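Local atomic coordinates of taurocyamine kinase (Schistosoma mansoni, PDB entry 4WOD), a protein that reversibly transfers a phosphate from ATP to the guanidino group of taurocyamine, giving N-phosphotaurocyamine and ADP with magnesium as cofactor. Residues 579-584 with 589-594. The protein carries 4 engineered substitutions. Numbering follows the deposited sequence.
Sequences LVWVCE and RIISMQ
Arg589 NH2 donates to Glu584 OE2 at 2.7 Å in a salt bridge, while the guanidinium rests on the indole of Trp581. OE2 lies near the guanidinium plane and is met on its syn side, and the two flat groups are almost coplanar. The guanidinium lies over one face of Trp581, their planes 28° apart. This is a cation-pi stack, with Arg589 CZ 4.6 Å from the centroid of the five-membered ring of Trp581. The arginine chain leaves with CG anti to the backbone N (chi1 -179°) and bends at chi3, which brings its end back over the indole. Trp581 is fixed in turn by a hydrogen bond from NE1 to the backbone O of Leu547. The two strands form an antiparallel hairpin within the eight-stranded sheet of the C-terminal catalytic domain in the second repeat. Paired backbone hydrogen bonds join Leu579 to Ile591 and Trp581 to Arg589; Leu579 O accepts from Ile591 N at 2.8 Å. Beside the arginine, Ile591 CD1 packs tightly on the indole, 3.4 Å from Trp581 CE3. Further along the same face, Leu579 CD1 touches both Ile591 CG2 and Met593 CG. Val580 and Ile590 lie side by side on the other face, toward helices 502-517 and 599-614. Arg589 is a predicted ATP-binding residue, and its NH1 lies close to Arg484, another such residue, consistent with a pocket made for phosphates.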
loop_
_atom_site.group_PDB
_atom_site.type_symbol
_atom_site.label_atom_id
_atom_site.label_comp_id
_atom_site.label_asym_id
_atom_site.label_seq_id
_atom_site.Cartn_x
_atom_site.Cartn_y
_atom_site.Cartn_z
ATOM N N LEU A 579 -25.080 -2.721 16.457
ATOM C CA LEU A 579 -24.288 -2.039 15.435
ATOM C C LEU A 579 -24.285 -2.865 14.160
ATOM O O LEU A 579 -24.410 -4.080 14.226
ATOM C CB LEU A 579 -22.843 -1.823 15.900
ATOM C CG LEU A 579 -22.598 -1.421 17.366
ATOM C CD1 LEU A 579 -22.394 -2.683 18.180
ATOM C CD2 LEU A 579 -21.405 -0.477 17.491
ATOM N N VAL A 580 -24.135 -2.200 13.016
ATOM C CA VAL A 580 -24.020 -2.891 11.736
ATOM C C VAL A 580 -22.889 -2.250 10.935
ATOM O O VAL A 580 -22.869 -1.038 10.752
ATOM C CB VAL A 580 -25.327 -2.843 10.900
ATOM C CG1 VAL A 580 -25.191 -3.742 9.655
ATOM C CG2 VAL A 580 -26.552 -3.277 11.736
ATOM N N TRP A 581 -21.932 -3.058 10.492
ATOM C CA TRP A 581 -20.914 -2.570 9.559
ATOM C C TRP A 581 -21.385 -2.875 8.143
ATOM O O TRP A 581 -21.707 -4.023 7.830
ATOM C CB TRP A 581 -19.563 -3.242 9.811
ATOM C CG TRP A 581 -18.604 -2.474 10.669
ATOM C CD1 TRP A 581 -17.390 -1.953 10.292
ATOM C CD2 TRP A 581 -18.765 -2.148 12.058
ATOM N NE1 TRP A 581 -16.795 -1.318 11.362
ATOM C CE2 TRP A 581 -17.617 -1.427 12.456
ATOM C CE3 TRP A 581 -19.771 -2.391 12.999
ATOM C CZ2 TRP A 581 -17.449 -0.950 13.760
ATOM C CZ3 TRP A 581 -19.599 -1.921 14.297
ATOM C CH2 TRP A 581 -18.450 -1.205 14.662
ATOM N N VAL A 582 -21.392 -1.870 7.278
ATOM C CA VAL A 582 -21.945 -2.035 5.939
ATOM C C VAL A 582 -20.820 -2.187 4.917
ATOM O O VAL A 582 -19.948 -1.321 4.797
ATOM C CB VAL A 582 -22.859 -0.858 5.566
ATOM C CG1 VAL A 582 -23.391 -1.018 4.152
ATOM C CG2 VAL A 582 -24.026 -0.770 6.556
ATOM N N CYS A 583 -20.830 -3.327 4.229
ATOM C CA CYS A 583 -19.952 -3.573 3.092
ATOM C C CYS A 583 -18.448 -3.549 3.400
ATOM O O CYS A 583 -17.659 -2.977 2.627
ATOM C CB CYS A 583 -20.242 -2.560 1.981
ATOM S SG CYS A 583 -19.648 -3.110 0.366
ATOM N N GLU A 584 -18.041 -4.170 4.499
ATOM C CA GLU A 584 -16.613 -4.387 4.748
ATOM C C GLU A 584 -16.144 -5.651 4.006
ATOM O O GLU A 584 -15.778 -5.584 2.823
ATOM C CB GLU A 584 -16.311 -4.499 6.243
ATOM C CG GLU A 584 -14.828 -4.559 6.526
ATOM C CD GLU A 584 -14.503 -4.434 8.001
ATOM O OE1 GLU A 584 -13.673 -3.562 8.344
ATOM O OE2 GLU A 584 -15.076 -5.206 8.809
ATOM N N ARG A 589 -22.105 -7.006 8.642
ATOM C CA ARG A 589 -21.792 -7.700 9.878
ATOM C C ARG A 589 -22.775 -7.081 10.865
ATOM O O ARG A 589 -22.768 -5.869 11.045
ATOM C CB ARG A 589 -20.315 -7.517 10.302
ATOM C CG ARG A 589 -19.943 -8.263 11.588
ATOM C CD ARG A 589 -18.420 -8.333 11.906
ATOM N NE ARG A 589 -17.622 -7.279 11.265
ATOM C CZ ARG A 589 -16.977 -6.314 11.923
ATOM N NH1 ARG A 589 -17.042 -6.243 13.246
ATOM N NH2 ARG A 589 -16.275 -5.405 11.261
ATOM N N ILE A 590 -23.675 -7.896 11.414
ATOM C CA ILE A 590 -24.691 -7.412 12.349
ATOM C C ILE A 590 -24.303 -7.837 13.765
ATOM O O ILE A 590 -24.108 -9.017 14.026
ATOM C CB ILE A 590 -26.098 -7.949 12.003
ATOM C CG1 ILE A 590 -26.450 -7.630 10.543
ATOM C CG2 ILE A 590 -27.172 -7.375 12.967
ATOM C CD1 ILE A 590 -27.694 -8.372 10.053
ATOM N N ILE A 591 -24.217 -6.868 14.673
ATOM C CA ILE A 591 -23.546 -7.069 15.959
ATOM C C ILE A 591 -24.404 -6.646 17.134
ATOM O O ILE A 591 -24.976 -5.572 17.112
ATOM C CB ILE A 591 -22.222 -6.250 16.027
ATOM C CG1 ILE A 591 -21.273 -6.632 14.886
ATOM C CG2 ILE A 591 -21.516 -6.412 17.373
ATOM C CD1 ILE A 591 -20.462 -5.441 14.393
ATOM N N SER A 592 -24.483 -7.485 18.159
ATOM C CA SER A 592 -25.115 -7.072 19.412
ATOM C C SER A 592 -24.084 -7.213 20.512
ATOM O O SER A 592 -23.353 -8.191 20.536
ATOM C CB SER A 592 -26.358 -7.908 19.714
ATOM O OG SER A 592 -26.994 -7.453 20.907
ATOM N N MET A 593 -24.014 -6.246 21.421
ATOM C CA MET A 593 -23.070 -6.353 22.516
ATOM C C MET A 593 -23.440 -5.449 23.685
ATOM O O MET A 593 -24.207 -4.505 23.527
ATOM C CB MET A 593 -21.659 -6.007 22.033
ATOM C CG MET A 593 -21.533 -4.553 21.613
ATOM S SD MET A 593 -19.854 -4.028 21.220
ATOM C CE MET A 593 -19.427 -5.057 19.834
ATOM N N GLN A 594 -22.880 -5.744 24.856
ATOM C CA GLN A 594 -23.061 -4.889 26.035
ATOM C C GLN A 594 -22.087 -5.275 27.138
ATOM O O GLN A 594 -21.476 -6.344 27.094
ATOM C CB GLN A 594 -24.495 -4.977 26.567
ATOM C CG GLN A 594 -24.805 -6.267 27.304
ATOM C CD GLN A 594 -26.293 -6.508 27.440
ATOM O OE1 GLN A 594 -27.054 -6.286 26.499
ATOM N NE2 GLN A 594 -26.720 -6.960 28.617
#